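Local coordinates for protein LigF (Sphingobium sp. SYK-6, PDB 4XT0), which cleaves beta-aryl ether bonds in lignin stereospecifically as a glutathione-dependent beta-etherase of the GST superfamily, at residues K7-G12 and E32-D37; A15-P20 and G55-L60; L24-L29 and P237-M242. All coordinates share one frame; numbering follows the deposited sequence.

Interaction 1 of 3, residues K7-G12 and E32-D37; sequences KLYSFG and EQVFVD. With GSH (glutathione), chain B.
Two parallel strands at one side of the GST thioredoxin-like sheet meet through a ladder of backbone bonds: Leu-8 N to Glu-32 O, Val-34 N to Leu-8 O (2.9 Å), Ser-10 N to Val-34 O, and Val-36 N to Ser-10 O (3.0 Å). The axes of the short strand segments are inclined by 20°. At the start of the pair Lys-7 NZ forms a salt bridge with Glu-32 OE1, a short 2.5 Å, and meets that oxygen nearly along its C-O axis. Glu-32 reaches it by an extended chain, with CG anti to the backbone N (chi1 -170°), while Lys-7 bends at its last torsion (chi4 -54°) to bring the ammonium inward. An alanine here would strip away the ammonium, and Glu-32 is likely to be left without this positive mate, its carboxylate more at liberty to swing. The same face carries Tyr-9 and Val-34 side by side, Tyr-9 CD2 lying 3.5 Å from Val-34 CG1, while Val-36 CG2 comes to the edge of the Tyr-9 ring. This is the first beta-alpha-beta unit of the domain, whose connecting helix 15-26 covers Leu-8 and Ser-10, while helix 46-51 packs on Tyr-9 from the other face of the sheet. Beyond the strand end, Ser-10 OG accepts from Gly-12 N at 3.0 Å, an ST turn; the backbone angles of Gly-12 would jam any CB against the preceding carbonyl. Within this turn Phe-11 sets its ring edge to the carbonyl of Val-36, with CD1 3.0 Å from Val-36 O, and Phe-35 answers from the second strand by setting CE1 3.6 Å from Phe-11 O. The far rim of the Phe-11 ring reaches glutathione, CE2 coming within 3.8 Å of GSH N3.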
loop_
_atom_site.group_PDB
_atom_site.type_symbol
_atom_site.label_atom_id
_atom_site.label_comp_id
_atom_site.label_asym_id
_atom_site.label_seq_id
_atom_site.Cartn_x
_atom_site.Cartn_y
_atom_site.Cartn_z
ATOM N N LYS A 7 -13.538 17.888 10.245
ATOM C CA LYS A 7 -14.699 17.035 9.981
ATOM C C LYS A 7 -14.236 15.712 9.388
ATOM O O LYS A 7 -13.351 15.699 8.530
ATOM C CB LYS A 7 -15.682 17.718 9.026
ATOM C CG LYS A 7 -16.202 19.053 9.535
ATOM C CD LYS A 7 -17.122 19.720 8.517
ATOM C CE LYS A 7 -17.442 21.154 8.926
ATOM N NZ LYS A 7 -17.993 21.211 10.322
ATOM N N LEU A 8 -14.807 14.603 9.862
ATOM C CA LEU A 8 -14.541 13.299 9.255
ATOM C C LEU A 8 -15.812 12.723 8.627
ATOM O O LEU A 8 -16.833 12.572 9.295
ATOM C CB LEU A 8 -13.989 12.297 10.275
ATOM C CG LEU A 8 -13.561 10.978 9.611
ATOM C CD1 LEU A 8 -12.251 11.175 8.814
ATOM C CD2 LEU A 8 -13.421 9.822 10.598
ATOM N N TYR A 9 -15.719 12.388 7.348
ATOM C CA TYR A 9 -16.792 11.750 6.598
ATOM C C TYR A 9 -16.497 10.265 6.491
ATOM O O TYR A 9 -15.470 9.893 5.908
ATOM C CB TYR A 9 -16.899 12.372 5.207
ATOM C CG TYR A 9 -17.253 13.831 5.243
ATOM C CD1 TYR A 9 -16.268 14.807 5.312
ATOM C CD2 TYR A 9 -18.584 14.235 5.225
ATOM C CE1 TYR A 9 -16.597 16.149 5.354
ATOM C CE2 TYR A 9 -18.921 15.570 5.266
ATOM C CZ TYR A 9 -17.925 16.520 5.330
ATOM O OH TYR A 9 -18.261 17.846 5.375
ATOM N N SER A 10 -17.350 9.410 7.053
ATOM C CA SER A 10 -17.020 7.978 7.081
ATOM C C SER A 10 -18.229 7.092 7.353
ATOM O O SER A 10 -19.330 7.594 7.599
ATOM C CB SER A 10 -15.946 7.695 8.143
ATOM O OG SER A 10 -16.540 7.442 9.413
ATOM N N PHE A 11 -18.015 5.772 7.326
ATOM C CA PHE A 11 -19.093 4.814 7.608
ATOM C C PHE A 11 -19.187 4.468 9.100
ATOM O O PHE A 11 -19.937 3.573 9.475
ATOM C CB PHE A 11 -18.900 3.504 6.823
ATOM C CG PHE A 11 -19.163 3.614 5.335
ATOM C CD1 PHE A 11 -19.890 4.667 4.808
ATOM C CD2 PHE A 11 -18.678 2.639 4.469
ATOM C CE1 PHE A 11 -20.128 4.755 3.437
ATOM C CE2 PHE A 11 -18.903 2.719 3.104
ATOM C CZ PHE A 11 -19.637 3.780 2.584
ATOM N N GLY A 12 -18.414 5.144 9.948
ATOM C CA GLY A 12 -18.389 4.796 11.361
ATOM C C GLY A 12 -17.239 3.858 11.679
ATOM O O GLY A 12 -16.340 3.662 10.856
ATOM N N GLU A 32 -16.246 17.196 13.858
ATOM C CA GLU A 32 -17.606 16.805 13.523
ATOM C C GLU A 32 -17.587 15.415 12.884
ATOM O O GLU A 32 -16.941 15.180 11.857
ATOM C CB GLU A 32 -18.265 17.829 12.585
ATOM C CG GLU A 32 -19.755 17.593 12.404
ATOM C CD GLU A 32 -20.376 18.459 11.312
ATOM O OE1 GLU A 32 -19.696 19.374 10.796
ATOM O OE2 GLU A 32 -21.553 18.218 10.969
ATOM N N GLN A 33 -18.281 14.480 13.513
ATOM C CA GLN A 33 -18.384 13.129 12.983
ATOM C C GLN A 33 -19.554 13.068 12.003
ATOM O O GLN A 33 -20.701 13.091 12.426
ATOM C CB GLN A 33 -18.561 12.117 14.136
ATOM C CG GLN A 33 -18.446 10.658 13.707
ATOM C CD GLN A 33 -18.297 9.708 14.880
ATOM O OE1 GLN A 33 -17.557 9.982 15.825
ATOM N NE2 GLN A 33 -18.987 8.574 14.816
ATOM N N VAL A 34 -19.272 13.017 10.701
ATOM C CA VAL A 34 -20.342 12.993 9.699
ATOM C C VAL A 34 -20.570 11.585 9.161
ATOM O O VAL A 34 -19.695 10.999 8.523
ATOM C CB VAL A 34 -20.050 13.948 8.512
ATOM C CG1 VAL A 34 -21.199 13.904 7.504
ATOM C CG2 VAL A 34 -19.850 15.367 9.017
ATOM N N PHE A 35 -21.745 11.030 9.440
ATOM C CA PHE A 35 -22.082 9.695 8.956
ATOM C C PHE A 35 -22.510 9.736 7.491
ATOM O O PHE A 35 -23.526 10.340 7.154
ATOM C CB PHE A 35 -23.197 9.075 9.806
ATOM C CG PHE A 35 -23.570 7.682 9.385
ATOM C CD1 PHE A 35 -22.623 6.670 9.387
ATOM C CD2 PHE A 35 -24.866 7.384 8.998
ATOM C CE1 PHE A 35 -22.959 5.382 9.006
ATOM C CE2 PHE A 35 -25.213 6.097 8.619
ATOM C CZ PHE A 35 -24.261 5.092 8.628
ATOM N N VAL A 36 -21.718 9.111 6.624
ATOM C CA VAL A 36 -22.085 8.930 5.217
ATOM C C VAL A 36 -22.813 7.597 5.113
ATOM O O VAL A 36 -22.203 6.550 5.323
ATOM C CB VAL A 36 -20.837 8.942 4.306
ATOM C CG1 VAL A 36 -21.207 8.735 2.842
ATOM C CG2 VAL A 36 -20.063 10.240 4.500
ATOM N N ASP A 37 -24.113 7.629 4.822
ATOM C CA ASP A 37 -24.947 6.435 4.965
ATOM C C ASP A 37 -24.831 5.510 3.754
ATOM O O ASP A 37 -25.368 5.812 2.687
ATOM C CB ASP A 37 -26.414 6.841 5.184
ATOM C CG ASP A 37 -27.293 5.683 5.669
ATOM O OD1 ASP A 37 -26.904 4.504 5.515
ATOM O OD2 ASP A 37 -28.378 5.969 6.220
HETATM N N1 GSH B . -7.661 3.127 -0.161
HETATM C CA1 GSH B . -8.861 3.723 0.444
HETATM C C1 GSH B . -8.652 4.077 1.913
HETATM O O11 GSH B . -9.199 5.053 2.388
HETATM O O12 GSH B . -7.885 3.316 2.709
HETATM C CB1 GSH B . -10.016 2.709 0.319
HETATM C CG1 GSH B . -11.300 3.384 0.792
HETATM C CD1 GSH B . -12.440 2.382 0.794
HETATM O OE1 GSH B . -12.294 1.288 0.285
HETATM N N2 GSH B . -13.612 2.721 1.368
HETATM C CA2 GSH B . -14.740 1.776 1.384
HETATM C C2 GSH B . -15.897 2.374 0.612
HETATM O O2 GSH B . -15.977 3.585 0.498
HETATM C CB2 GSH B . -15.206 1.566 2.831
HETATM S SG2 GSH B . -14.005 0.607 3.811
HETATM N N3 GSH B . -16.857 1.578 0.057
HETATM C CA3 GSH B . -17.983 2.207 -0.655
HETATM C C3 GSH B . -17.947 2.021 -2.157
HETATM O O31 GSH B . -18.965 2.192 -2.791
HETATM O O32 GSH B . -16.809 1.680 -2.796
#

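Interaction 2 of 3, residues A15-P20 and G55-L60; sequences ANSLKP and GQVPAL. With GSH (glutathione), chain B.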
loop_
_atom_site.group_PDB
_atom_site.type_symbol
_atom_site.label_atom_id
_atom_site.label_comp_id
_atom_site.label_asym_id
_atom_site.label_seq_id
_atom_site.Cartn_x
_atom_site.Cartn_y
_atom_site.Cartn_z
ATOM N N ALA A 15 -13.706 -1.193 9.325
ATOM C CA ALA A 15 -12.919 -1.171 8.098
ATOM C C ALA A 15 -12.112 0.117 7.976
ATOM O O ALA A 15 -11.564 0.609 8.964
ATOM C CB ALA A 15 -13.847 -1.368 6.864
ATOM N N ASN A 16 -12.040 0.686 6.778
ATOM C CA ASN A 16 -11.095 1.781 6.564
ATOM C C ASN A 16 -11.479 3.038 7.346
ATOM O O ASN A 16 -10.609 3.794 7.788
ATOM C CB ASN A 16 -10.971 2.084 5.070
ATOM C CG ASN A 16 -10.184 1.017 4.338
ATOM O OD1 ASN A 16 -9.042 0.723 4.700
ATOM N ND2 ASN A 16 -10.796 0.405 3.333
ATOM N N SER A 17 -12.778 3.234 7.550
ATOM C CA SER A 17 -13.286 4.375 8.328
ATOM C C SER A 17 -12.786 4.387 9.779
ATOM O O SER A 17 -12.581 5.448 10.361
ATOM C CB SER A 17 -14.827 4.376 8.326
ATOM O OG SER A 17 -15.351 4.693 7.044
ATOM N N LEU A 18 -12.630 3.211 10.377
ATOM C CA LEU A 18 -12.226 3.151 11.776
ATOM C C LEU A 18 -10.851 3.804 12.026
ATOM O O LEU A 18 -10.634 4.379 13.087
ATOM C CB LEU A 18 -12.225 1.690 12.273
ATOM C CG LEU A 18 -11.890 1.482 13.763
ATOM C CD1 LEU A 18 -12.657 0.296 14.355
ATOM C CD2 LEU A 18 -10.388 1.285 13.984
ATOM N N LYS A 19 -9.938 3.723 11.057
ATOM C CA LYS A 19 -8.561 4.169 11.272
ATOM C C LYS A 19 -8.506 5.653 11.677
ATOM O O LYS A 19 -8.043 5.954 12.778
ATOM C CB LYS A 19 -7.686 3.902 10.033
ATOM C CG LYS A 19 -7.699 2.437 9.509
ATOM C CD LYS A 19 -6.673 2.279 8.363
ATOM C CE LYS A 19 -6.859 0.998 7.535
ATOM N NZ LYS A 19 -6.010 1.040 6.289
ATOM N N PRO A 20 -9.008 6.587 10.825
ATOM C CA PRO A 20 -8.917 7.973 11.334
ATOM C C PRO A 20 -9.887 8.292 12.472
ATOM O O PRO A 20 -9.640 9.221 13.256
ATOM C CB PRO A 20 -9.237 8.835 10.092
ATOM C CG PRO A 20 -10.099 7.954 9.221
ATOM C CD PRO A 20 -9.601 6.525 9.472
ATOM N N GLY A 55 -15.502 9.127 -4.489
ATOM C CA GLY A 55 -16.756 8.535 -4.042
ATOM C C GLY A 55 -16.577 7.417 -3.029
ATOM O O GLY A 55 -17.341 6.436 -3.011
ATOM N N GLN A 56 -15.562 7.559 -2.180
ATOM C CA GLN A 56 -15.318 6.591 -1.120
ATOM C C GLN A 56 -15.000 7.278 0.196
ATOM O O GLN A 56 -14.621 8.452 0.233
ATOM C CB GLN A 56 -14.185 5.634 -1.509
ATOM C CG GLN A 56 -14.629 4.548 -2.487
ATOM C CD GLN A 56 -13.603 3.448 -2.669
ATOM O OE1 GLN A 56 -12.419 3.712 -2.879
ATOM N NE2 GLN A 56 -14.054 2.197 -2.575
ATOM N N VAL A 57 -15.184 6.535 1.278
ATOM C CA VAL A 57 -14.865 7.029 2.609
ATOM C C VAL A 57 -13.630 6.258 3.095
ATOM O O VAL A 57 -13.357 5.165 2.598
ATOM C CB VAL A 57 -16.055 6.852 3.591
ATOM C CG1 VAL A 57 -17.269 7.669 3.137
ATOM C CG2 VAL A 57 -16.424 5.359 3.757
ATOM N N PRO A 58 -12.882 6.810 4.066
ATOM C CA PRO A 58 -13.080 8.092 4.745
ATOM C C PRO A 58 -12.468 9.277 4.021
ATOM O O PRO A 58 -11.598 9.146 3.149
ATOM C CB PRO A 58 -12.374 7.876 6.090
ATOM C CG PRO A 58 -11.242 6.981 5.732
ATOM C CD PRO A 58 -11.868 5.995 4.758
ATOM N N ALA A 59 -12.931 10.458 4.403
ATOM C CA ALA A 59 -12.366 11.698 3.902
ATOM C C ALA A 59 -12.303 12.676 5.073
ATOM O O ALA A 59 -13.268 12.802 5.822
ATOM C CB ALA A 59 -13.206 12.253 2.729
ATOM N N LEU A 60 -11.152 13.316 5.270
ATOM C CA LEU A 60 -11.019 14.322 6.330
ATOM C C LEU A 60 -11.050 15.715 5.751
ATOM O O LEU A 60 -10.325 16.015 4.808
ATOM C CB LEU A 60 -9.715 14.153 7.116
ATOM C CG LEU A 60 -9.519 15.190 8.243
ATOM C CD1 LEU A 60 -10.252 14.710 9.502
ATOM C CD2 LEU A 60 -8.040 15.440 8.547
HETATM N N1 GSH B . -7.661 3.127 -0.161
HETATM C CA1 GSH B . -8.861 3.723 0.444
HETATM C C1 GSH B . -8.652 4.077 1.913
HETATM O O11 GSH B . -9.199 5.053 2.388
HETATM O O12 GSH B . -7.885 3.316 2.709
HETATM C CB1 GSH B . -10.016 2.709 0.319
HETATM C CG1 GSH B . -11.300 3.384 0.792
HETATM C CD1 GSH B . -12.440 2.382 0.794
HETATM O OE1 GSH B . -12.294 1.288 0.285
HETATM N N2 GSH B . -13.612 2.721 1.368
HETATM C CA2 GSH B . -14.740 1.776 1.384
HETATM C C2 GSH B . -15.897 2.374 0.612
HETATM O O2 GSH B . -15.977 3.585 0.498
HETATM C CB2 GSH B . -15.206 1.566 2.831
HETATM S SG2 GSH B . -14.005 0.607 3.811
HETATM N N3 GSH B . -16.857 1.578 0.057
HETATM C CA3 GSH B . -17.983 2.207 -0.655
HETATM C C3 GSH B . -17.947 2.021 -2.157
HETATM O O31 GSH B . -18.965 2.192 -2.791
HETATM O O32 GSH B . -16.809 1.680 -2.796
#
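Van der Waals packing between residues 15-20 of helix 15-26 and the loop before strand 59-62 centres on Pro-58, whose ring meets Pro-20 at about a right angle, CG to CG 3.8 Å. Asn-16 borders the same proline, its CB 4.0 Å from Pro-58 CD. Next to it, Val-57 presses CG2 to within 3.5 Å of Ser-17 OG; this methyl sits between the backbone N and the carbonyl carbon (CG1 at chi1 -63°), on the side facing the serine. The hydroxyl itself accepts a bond from Phe-11 N. The peptide bond before Pro-58 is cis, a hallmark of the thioredoxin fold, and in GSTs it presents the preceding residue to the cysteinyl part of glutathione. Hydrogen bonding accordingly goes to the ligand: Val-57 N donates to GSH O2 (3.2 Å), and Val-57 O receives GSH N2 (2.7 Å), a strand-like pair of nearly straight bonds. Gln-56, extended beyond CG, runs along the glutathione backbone, and its NE2 donates to the glycyl carboxylate oxygen GSH O32 at 2.8 Å. The sulfur is approached without a hydrogen bond: GSH SG2 lies 3.3 Å from Asn-16 ND2 and 3.6 Å from Ala-15 CB.

Interaction 3 of 3, residues L24-L29 and P237-M242; sequences LYEKGL and PAIKEM. With TRS (2-amino-2-hydroxymethyl-propane-1,3-diol), chain C.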
loop_
_atom_site.group_PDB
_atom_site.type_symbol
_atom_site.label_atom_id
_atom_site.label_comp_id
_atom_site.label_asym_id
_atom_site.label_seq_id
_atom_site.Cartn_x
_atom_site.Cartn_y
_atom_site.Cartn_z
ATOM N N LEU A 24 -8.566 10.109 15.835
ATOM C CA LEU A 24 -9.149 11.353 16.335
ATOM C C LEU A 24 -9.518 11.254 17.818
ATOM O O LEU A 24 -9.226 12.160 18.606
ATOM C CB LEU A 24 -10.392 11.730 15.500
ATOM C CG LEU A 24 -10.085 12.212 14.072
ATOM C CD1 LEU A 24 -11.315 12.051 13.168
ATOM C CD2 LEU A 24 -9.567 13.664 14.091
ATOM N N TYR A 25 -10.154 10.152 18.204
ATOM C CA TYR A 25 -10.541 9.970 19.605
ATOM C C TYR A 25 -9.330 9.727 20.494
ATOM O O TYR A 25 -9.299 10.162 21.630
ATOM C CB TYR A 25 -11.512 8.797 19.765
ATOM C CG TYR A 25 -12.939 9.112 19.399
ATOM C CD1 TYR A 25 -13.780 9.757 20.296
ATOM C CD2 TYR A 25 -13.451 8.752 18.152
ATOM C CE1 TYR A 25 -15.091 10.045 19.963
ATOM C CE2 TYR A 25 -14.756 9.041 17.806
ATOM C CZ TYR A 25 -15.574 9.687 18.717
ATOM O OH TYR A 25 -16.878 9.964 18.386
ATOM N N GLU A 26 -8.330 9.012 19.986
ATOM C CA GLU A 26 -7.147 8.745 20.812
ATOM C C GLU A 26 -6.382 10.032 21.084
ATOM O O GLU A 26 -5.752 10.184 22.138
ATOM C CB GLU A 26 -6.225 7.719 20.146
ATOM C CG GLU A 26 -6.784 6.302 20.134
ATOM C CD GLU A 26 -6.583 5.548 21.450
ATOM O OE1 GLU A 26 -6.111 6.146 22.449
ATOM O OE2 GLU A 26 -6.925 4.343 21.490
ATOM N N LYS A 27 -6.449 10.971 20.141
ATOM C CA LYS A 27 -5.698 12.225 20.285
ATOM C C LYS A 27 -6.531 13.320 20.950
ATOM O O LYS A 27 -6.059 14.441 21.176
ATOM C CB LYS A 27 -5.177 12.666 18.913
ATOM C CG LYS A 27 -4.157 11.653 18.363
ATOM C CD LYS A 27 -3.503 12.139 17.056
ATOM C CE LYS A 27 -2.568 13.314 17.300
ATOM N NZ LYS A 27 -1.518 13.027 18.340
ATOM N N GLY A 28 -7.765 12.975 21.297
ATOM C CA GLY A 28 -8.645 13.892 21.999
ATOM C C GLY A 28 -9.031 15.079 21.137
ATOM O O GLY A 28 -9.407 16.124 21.650
ATOM N N LEU A 29 -8.951 14.911 19.827
ATOM C CA LEU A 29 -9.240 16.003 18.900
ATOM C C LEU A 29 -10.738 16.224 18.737
ATOM O O LEU A 29 -11.497 15.273 18.550
ATOM C CB LEU A 29 -8.605 15.725 17.534
ATOM C CG LEU A 29 -7.079 15.855 17.510
ATOM C CD1 LEU A 29 -6.496 15.297 16.232
ATOM C CD2 LEU A 29 -6.683 17.324 17.669
ATOM N N PRO A 237 -9.899 3.451 26.776
ATOM C CA PRO A 237 -10.986 4.430 26.931
ATOM C C PRO A 237 -11.384 5.137 25.628
ATOM O O PRO A 237 -12.573 5.337 25.405
ATOM C CB PRO A 237 -10.409 5.424 27.944
ATOM C CG PRO A 237 -9.490 4.575 28.782
ATOM C CD PRO A 237 -8.843 3.646 27.785
ATOM N N ALA A 238 -10.422 5.508 24.790
ATOM C CA ALA A 238 -10.731 6.211 23.545
ATOM C C ALA A 238 -11.453 5.303 22.547
ATOM O O ALA A 238 -12.284 5.773 21.763
ATOM C CB ALA A 238 -9.442 6.778 22.902
ATOM N N ILE A 239 -11.134 4.007 22.572
ATOM C CA ILE A 239 -11.789 3.048 21.678
ATOM C C ILE A 239 -13.217 2.771 22.137
ATOM O O ILE A 239 -14.147 2.748 21.319
ATOM C CB ILE A 239 -10.998 1.718 21.591
ATOM C CG1 ILE A 239 -9.595 1.954 20.995
ATOM C CG2 ILE A 239 -11.755 0.688 20.774
ATOM C CD1 ILE A 239 -9.567 2.548 19.575
ATOM N N LYS A 240 -13.404 2.579 23.444
ATOM C CA LYS A 240 -14.758 2.473 23.993
ATOM C C LYS A 240 -15.557 3.745 23.698
ATOM O O LYS A 240 -16.728 3.668 23.324
ATOM C CB LYS A 240 -14.736 2.203 25.503
ATOM C CG LYS A 240 -14.281 0.802 25.883
ATOM C CD LYS A 240 -14.494 0.531 27.370
ATOM C CE LYS A 240 -13.920 -0.829 27.795
ATOM N NZ LYS A 240 -14.584 -2.006 27.141
ATOM N N GLU A 241 -14.929 4.913 23.846
ATOM C CA GLU A 241 -15.620 6.171 23.542
ATOM C C GLU A 241 -16.055 6.241 22.070
ATOM O O GLU A 241 -17.155 6.705 21.759
ATOM C CB GLU A 241 -14.734 7.372 23.870
ATOM C CG GLU A 241 -15.423 8.716 23.661
ATOM C CD GLU A 241 -14.450 9.886 23.721
ATOM O OE1 GLU A 241 -13.232 9.639 23.848
ATOM O OE2 GLU A 241 -14.902 11.049 23.636
ATOM N N MET A 242 -15.179 5.788 21.175
ATOM C CA MET A 242 -15.461 5.788 19.745
ATOM C C MET A 242 -16.740 4.987 19.466
ATOM O O MET A 242 -17.672 5.464 18.805
ATOM C CB MET A 242 -14.267 5.212 18.967
ATOM C CG MET A 242 -14.510 5.076 17.462
ATOM S SD MET A 242 -13.156 4.287 16.567
ATOM C CE MET A 242 -13.166 2.662 17.339
HETATM C C TRS C . -13.827 14.119 21.587
HETATM C C1 TRS C . -15.280 14.527 21.854
HETATM C C2 TRS C . -13.683 13.486 20.204
HETATM C C3 TRS C . -12.945 15.357 21.673
HETATM N N TRS C . -13.378 13.166 22.610
HETATM O O1 TRS C . -16.159 13.434 21.694
HETATM O O2 TRS C . -12.319 13.233 19.936
HETATM O O3 TRS C . -13.285 16.073 22.836
HETATM O O HOH W 1 -11.327 11.474 23.018
HETATM O O HOH W 2 -7.332 5.356 24.976
#
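A water molecule between Tyr-25 and Glu-241 is gripped three times: it donates to Tyr-25 O and to Glu-241 OE1, each at 2.8 Å, and accepts from the amine N of a Tris molecule at 2.7 Å. That Tris, probably from the crystallisation liquor, also donates from N to Glu-241 OE2 (2.8 Å) and from its hydroxyl O2 to Leu-29 O, so it bridges the two segments. Lys-245 shares OE2 in a salt bridge. Next to this polar group, the Tyr-25 ring is held from two directions. Met-242 CA stands over the ring face in a CH-pi contact, 3.9 Å from the centroid and 11° off the normal, while its CB and CG run along the CD2 side. Glu-241 comes to the ring edge instead, its CD 3.5 Å from Tyr-25 CD1 and its carboxylate plane turned 69° from the ring. The phenol OH is hydrogen-bonded to Gln-33 OE1. Here the thioredoxin-like domain meets the helical C-terminal domain of the GST fold: the end of helix 15-26 lies against helix 237-244, and Gly-28, with positive phi, finishes the first in a Schellman motif. Glu-26 bends at its second torsion (chi2 -81°), bringing OE1 to 3.4 Å from the methyl Ala-238 CB and OE2 against Ile-239 CG1. A second water spans this side, donating to Glu-26 OE1 and accepting from Ala-238 N. The buried carboxylate has a hydrogen bond from Asn-86 at OE1 and a salt bridge to Arg-236 at OE2; the charge of Arg-236 would be expected to favour the ionised form.

From the N terminus, the chain lays down strand 6-10, passes through helix 15-26 and returns in strand 32-35, where interaction 1 closes the first loop, with 19 residues between its segments. Interaction 2 starts within that loop, at 15-20, but closes only at 55-60, so the two cross; Tyr-9 N bonded to Ala-59 O joins them through the sheet, and both touch glutathione. Interaction 3 leaves the later part of the same helix, closes at 237-242, with 207 residues between its segments, and crosses both others. Interactions 1 and 2 thus tie the thioredoxin-like domain together, and interaction 3 fastens it to the C-terminal helices, with Met-242 also packing on Leu-18.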